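Prolyl 4-hydroxylase alpha subunit Fe(2+) 2OG dioxygenase domain-containing protein (Burkholderia ambifaria, PDB 3W20) probably acts as a 2-oxoglutarate-dependent dioxygenase on N-substituted L-amino acids, with zinc bound in the metal site of its double-stranded beta-helix fold. Local coordinates at residues E47-S59 against V103-L115. Residues are numbered along the deposited sequence; the frame is centred on the assembly and turned at random.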
loop_
_atom_site.group_PDB
_atom_site.type_symbol
_atom_site.label_atom_id
_atom_site.label_comp_id
_atom_site.label_asym_id
_atom_site.label_seq_id
_atom_site.Cartn_x
_atom_site.Cartn_y
_atom_site.Cartn_z
ATOM N N GLU A 47 29.157 -15.264 16.013
ATOM C CA GLU A 47 28.032 -15.623 15.142
ATOM C C GLU A 47 27.151 -14.399 14.812
ATOM O O GLU A 47 26.188 -14.515 14.046
ATOM C CB GLU A 47 27.230 -16.795 15.733
ATOM C CG GLU A 47 27.982 -18.133 15.727
ATOM C CD GLU A 47 27.190 -19.280 16.373
ATOM O OE1 GLU A 47 25.935 -19.202 16.436
ATOM O OE2 GLU A 47 27.807 -20.283 16.829
ATOM N N ARG A 48 27.518 -13.225 15.354
ATOM C CA ARG A 48 26.706 -12.015 15.214
ATOM C C ARG A 48 26.564 -11.504 13.823
ATOM O O ARG A 48 25.483 -11.082 13.437
ATOM C CB ARG A 48 27.210 -10.877 16.084
ATOM C CG ARG A 48 26.658 -10.986 17.499
ATOM C CD ARG A 48 27.780 -11.238 18.435
ATOM N NE ARG A 48 27.413 -11.995 19.609
ATOM C CZ ARG A 48 28.057 -11.800 20.739
ATOM N NH1 ARG A 48 29.014 -10.884 20.751
ATOM N NH2 ARG A 48 27.815 -12.510 21.812
ATOM N N ASP A 49 27.682 -11.491 13.086
ATOM C CA ASP A 49 27.659 -11.086 11.682
ATOM C C ASP A 49 26.688 -11.868 10.801
ATOM O O ASP A 49 26.031 -11.281 9.944
ATOM C CB ASP A 49 29.099 -11.132 11.101
ATOM C CG ASP A 49 29.893 -9.894 11.430
ATOM O OD1 ASP A 49 29.291 -8.874 11.821
ATOM O OD2 ASP A 49 31.132 -9.946 11.313
ATOM N N ALA A 50 26.578 -13.170 11.022
ATOM C CA ALA A 50 25.705 -14.048 10.232
ATOM C C ALA A 50 24.222 -13.608 10.308
ATOM O O ALA A 50 23.479 -13.782 9.338
ATOM C CB ALA A 50 25.856 -15.528 10.642
ATOM N N TRP A 51 23.800 -13.035 11.454
ATOM C CA TRP A 51 22.411 -12.597 11.602
ATOM C C TRP A 51 22.127 -11.351 10.811
ATOM O O TRP A 51 21.017 -11.175 10.285
ATOM C CB TRP A 51 22.126 -12.371 13.065
ATOM C CG TRP A 51 21.966 -13.630 13.790
ATOM C CD1 TRP A 51 22.945 -14.586 14.090
ATOM C CD2 TRP A 51 20.753 -14.090 14.442
ATOM N NE1 TRP A 51 22.397 -15.601 14.871
ATOM C CE2 TRP A 51 21.074 -15.383 15.059
ATOM C CE3 TRP A 51 19.452 -13.608 14.523
ATOM C CZ2 TRP A 51 20.128 -16.116 15.764
ATOM C CZ3 TRP A 51 18.503 -14.361 15.212
ATOM C CH2 TRP A 51 18.835 -15.582 15.840
ATOM N N TRP A 52 23.133 -10.485 10.674
ATOM C CA TRP A 52 22.963 -9.306 9.861
ATOM C C TRP A 52 23.037 -9.560 8.382
ATOM O O TRP A 52 22.238 -9.016 7.575
ATOM C CB TRP A 52 24.059 -8.321 10.227
ATOM C CG TRP A 52 23.952 -7.026 9.493
ATOM C CD1 TRP A 52 24.509 -6.689 8.248
ATOM C CD2 TRP A 52 23.321 -5.815 9.976
ATOM N NE1 TRP A 52 24.207 -5.390 7.924
ATOM C CE2 TRP A 52 23.511 -4.806 8.930
ATOM C CE3 TRP A 52 22.576 -5.482 11.124
ATOM C CZ2 TRP A 52 23.006 -3.525 9.052
ATOM C CZ3 TRP A 52 22.069 -4.177 11.229
ATOM C CH2 TRP A 52 22.291 -3.210 10.220
ATOM N N ASP A 53 24.043 -10.341 8.012
ATOM C CA ASP A 53 24.265 -10.687 6.587
ATOM C C ASP A 53 23.332 -11.772 6.065
ATOM O O ASP A 53 23.447 -12.150 4.918
ATOM C CB ASP A 53 25.718 -11.198 6.407
ATOM C CG ASP A 53 26.766 -10.227 6.911
ATOM O OD1 ASP A 53 26.488 -9.035 7.034
ATOM O OD2 ASP A 53 27.878 -10.688 7.216
ATOM N N ASP A 54 22.436 -12.320 6.895
ATOM C CA ASP A 54 21.333 -13.200 6.462
ATOM C C ASP A 54 20.774 -12.837 5.075
ATOM O O ASP A 54 20.367 -11.698 4.825
ATOM C CB ASP A 54 20.196 -13.119 7.503
ATOM C CG ASP A 54 19.201 -14.258 7.421
ATOM O OD1 ASP A 54 18.544 -14.517 6.383
ATOM O OD2 ASP A 54 19.017 -14.905 8.476
ATOM N N GLU A 55 20.722 -13.823 4.172
ATOM C CA GLU A 55 20.308 -13.565 2.776
ATOM C C GLU A 55 18.877 -12.995 2.617
ATOM O O GLU A 55 18.565 -12.369 1.602
ATOM C CB GLU A 55 20.530 -14.830 1.895
ATOM C CG GLU A 55 21.968 -15.368 1.905
ATOM C CD GLU A 55 22.221 -16.379 3.047
ATOM O OE1 GLU A 55 21.972 -16.040 4.243
ATOM O OE2 GLU A 55 22.655 -17.530 2.745
ATOM N N GLY A 56 18.040 -13.187 3.647
ATOM C CA GLY A 56 16.669 -12.693 3.668
ATOM C C GLY A 56 16.545 -11.174 3.789
ATOM O O GLY A 56 15.461 -10.636 3.561
ATOM N N PHE A 57 17.633 -10.475 4.138
ATOM C CA PHE A 57 17.617 -8.992 4.146
ATOM C C PHE A 57 17.934 -8.377 2.770
ATOM O O PHE A 57 17.824 -7.165 2.611
ATOM C CB PHE A 57 18.573 -8.402 5.192
ATOM C CG PHE A 57 18.125 -8.614 6.594
ATOM C CD1 PHE A 57 16.929 -8.051 7.035
ATOM C CD2 PHE A 57 18.872 -9.373 7.472
ATOM C CE1 PHE A 57 16.489 -8.238 8.339
ATOM C CE2 PHE A 57 18.453 -9.586 8.770
ATOM C CZ PHE A 57 17.256 -9.013 9.216
ATOM N N SER A 58 18.263 -9.209 1.783
ATOM C CA SER A 58 18.927 -8.716 0.577
ATOM C C SER A 58 18.141 -7.822 -0.408
ATOM O O SER A 58 18.742 -6.897 -0.977
ATOM C CB SER A 58 19.662 -9.847 -0.157
ATOM O OG SER A 58 18.868 -10.405 -1.187
ATOM N N SER A 59 16.833 -8.063 -0.597
ATOM C CA SER A 59 16.021 -7.370 -1.655
ATOM C C SER A 59 16.417 -7.758 -3.097
ATOM O O SER A 59 16.535 -6.907 -3.990
ATOM C CB SER A 59 16.008 -5.833 -1.498
ATOM O OG SER A 59 15.217 -5.434 -0.396
ATOM N N VAL A 103 9.528 -6.940 0.074
ATOM C CA VAL A 103 10.660 -7.299 0.916
ATOM C C VAL A 103 10.328 -8.406 1.940
ATOM O O VAL A 103 11.256 -9.097 2.431
ATOM C CB VAL A 103 11.270 -6.099 1.649
ATOM C CG1 VAL A 103 11.467 -4.870 0.766
ATOM C CG2 VAL A 103 10.404 -5.705 2.806
ATOM N N ASN A 104 9.062 -8.629 2.244
ATOM C CA ASN A 104 8.711 -9.594 3.316
ATOM C C ASN A 104 9.019 -11.055 2.930
ATOM O O ASN A 104 9.268 -11.845 3.811
ATOM C CB ASN A 104 7.252 -9.535 3.700
ATOM C CG ASN A 104 6.965 -8.436 4.727
ATOM O OD1 ASN A 104 7.868 -7.797 5.238
ATOM N ND2 ASN A 104 5.728 -8.261 5.021
ATOM N N ASP A 105 9.055 -11.362 1.625
ATOM C CA ASP A 105 9.351 -12.724 1.177
ATOM C C ASP A 105 10.730 -13.157 1.636
ATOM O O ASP A 105 10.909 -14.275 2.180
ATOM C CB ASP A 105 9.153 -12.853 -0.335
ATOM C CG ASP A 105 7.659 -12.992 -0.729
ATOM O OD1 ASP A 105 6.803 -13.267 0.138
ATOM O OD2 ASP A 105 7.337 -12.815 -1.925
ATOM N N GLY A 106 11.691 -12.258 1.464
ATOM C CA GLY A 106 12.995 -12.387 2.111
ATOM C C GLY A 106 12.990 -12.273 3.638
ATOM O O GLY A 106 13.590 -13.138 4.362
ATOM N N LEU A 107 12.304 -11.238 4.187
ATOM C CA LEU A 107 12.387 -11.108 5.683
ATOM C C LEU A 107 11.821 -12.293 6.439
ATOM O O LEU A 107 12.317 -12.668 7.486
ATOM C CB LEU A 107 11.640 -9.817 6.155
ATOM C CG LEU A 107 12.299 -8.532 5.700
ATOM C CD1 LEU A 107 11.384 -7.323 5.992
ATOM C CD2 LEU A 107 13.695 -8.321 6.339
ATOM N N ARG A 108 10.790 -12.933 5.910
ATOM C CA ARG A 108 10.203 -14.013 6.627
ATOM C C ARG A 108 11.149 -15.194 6.742
ATOM O O ARG A 108 10.936 -15.996 7.601
ATOM C CB ARG A 108 8.897 -14.478 5.988
ATOM C CG ARG A 108 9.112 -15.371 4.767
ATOM C CD ARG A 108 7.809 -16.074 4.394
ATOM N NE ARG A 108 6.702 -15.163 4.661
ATOM C CZ ARG A 108 6.343 -14.135 3.877
ATOM N NH1 ARG A 108 6.969 -13.914 2.730
ATOM N NH2 ARG A 108 5.365 -13.316 4.250
ATOM N N THR A 109 12.218 -15.235 5.941
ATOM C CA THR A 109 13.184 -16.360 6.009
ATOM C C THR A 109 14.357 -16.057 6.939
ATOM O O THR A 109 15.219 -16.896 7.152
ATOM C CB THR A 109 13.755 -16.752 4.613
ATOM O OG1 THR A 109 14.570 -15.689 4.082
ATOM C CG2 THR A 109 12.572 -17.059 3.627
ATOM N N THR A 110 14.446 -14.813 7.416
ATOM C CA THR A 110 15.580 -14.453 8.233
ATOM C C THR A 110 15.589 -15.169 9.564
ATOM O O THR A 110 14.535 -15.474 10.120
ATOM C CB THR A 110 15.713 -12.922 8.461
ATOM O OG1 THR A 110 14.654 -12.481 9.287
ATOM C CG2 THR A 110 15.671 -12.162 7.188
ATOM N N ARG A 111 16.782 -15.444 10.100
ATOM C CA ARG A 111 16.869 -16.021 11.418
ATOM C C ARG A 111 16.225 -15.170 12.494
ATOM O O ARG A 111 15.534 -15.671 13.419
ATOM C CB ARG A 111 18.302 -16.242 11.778
ATOM C CG ARG A 111 18.301 -17.364 12.753
ATOM C CD ARG A 111 19.640 -18.005 12.753
ATOM N NE ARG A 111 19.778 -18.742 14.012
ATOM C CZ ARG A 111 20.905 -19.303 14.401
ATOM N NH1 ARG A 111 21.988 -19.162 13.641
ATOM N NH2 ARG A 111 20.963 -19.940 15.544
ATOM N N PHE A 112 16.388 -13.865 12.322
ATOM C CA PHE A 112 15.783 -12.906 13.243
ATOM C C PHE A 112 14.254 -13.024 13.282
ATOM O O PHE A 112 13.690 -13.080 14.360
ATOM C CB PHE A 112 16.238 -11.457 12.920
ATOM C CG PHE A 112 15.640 -10.440 13.867
ATOM C CD1 PHE A 112 15.994 -10.432 15.192
ATOM C CD2 PHE A 112 14.683 -9.540 13.434
ATOM C CE1 PHE A 112 15.407 -9.500 16.081
ATOM C CE2 PHE A 112 14.088 -8.617 14.316
ATOM C CZ PHE A 112 14.440 -8.604 15.625
ATOM N N VAL A 113 13.595 -13.024 12.128
ATOM C CA VAL A 113 12.105 -13.060 12.080
ATOM C C VAL A 113 11.686 -14.455 12.554
ATOM O O VAL A 113 10.788 -14.569 13.368
ATOM C CB VAL A 113 11.554 -12.696 10.705
ATOM C CG1 VAL A 113 10.029 -12.953 10.602
ATOM C CG2 VAL A 113 11.776 -11.242 10.414
ATOM N N ARG A 114 12.434 -15.487 12.128
ATOM C CA ARG A 114 12.112 -16.853 12.530
ATOM C C ARG A 114 12.218 -17.061 14.061
ATOM O O ARG A 114 11.508 -17.883 14.633
ATOM C CB ARG A 114 12.977 -17.859 11.768
ATOM C CG ARG A 114 12.548 -18.072 10.338
ATOM C CD ARG A 114 13.533 -19.027 9.666
ATOM N NE ARG A 114 13.112 -19.156 8.278
ATOM C CZ ARG A 114 12.362 -20.146 7.792
ATOM N NH1 ARG A 114 11.995 -21.179 8.557
ATOM N NH2 ARG A 114 11.986 -20.096 6.520
ATOM N N LEU A 115 13.052 -16.291 14.744
ATOM C CA LEU A 115 13.065 -16.328 16.201
ATOM C C LEU A 115 11.677 -16.211 16.796
ATOM O O LEU A 115 11.257 -17.015 17.622
ATOM C CB LEU A 115 14.009 -15.247 16.750
ATOM C CG LEU A 115 14.777 -15.397 18.023
ATOM C CD1 LEU A 115 15.602 -16.684 18.002
ATOM C CD2 LEU A 115 15.663 -14.160 18.065
HETATM O O HOH W 1 18.695 -12.869 10.750
#
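With CG of R111 anti to the backbone N (chi1 -153°) and its chain extended from CG to NE, the R111 side chain crosses one face of the W51 indole at a slant, its CD toward the rim. R111 CG stands 3.8 Å from the centroid of the six-membered ring of W51, a CH-pi contact, and NE comes to 3.2 Å of W51 CZ2; the guanidinium is tilted 30° to the ring.

D54, its CG also anti to its own N, directs OD2 to the first turn of helix 111-120. R111 N donates to D54 OD2 over 2.8 Å at 173°, nearly straight, though from above the carboxylate plane. The other oxygen, OD1, accepts from G56 N at 3.1 Å, closing an Asx turn, so one carboxylate links both segments. A water bonded to D54 OD2, W51 O and F112 N adds a second bridge. T110, the N-cap residue, receives V113 N on OG1, while its CG2 sits 4.0 Å from the F57 ring centroid, almost on the normal. G56 packs its backbone closely on G106, their CA atoms 4.0 Å apart.

The weakly bonded helix 48-52 and the helix segment 111-115 run at right angles. The contact packs this helical layer against the main sheet of the double-stranded beta-helix fold: W51 and F112 touch L182 of strand 178-185, F57 and F112 meet M258 of strand 255-265, and F112 lies about 7 Å, side chain to side chain, from the 2-oxoglutarate-binding R141 of strand 139-143.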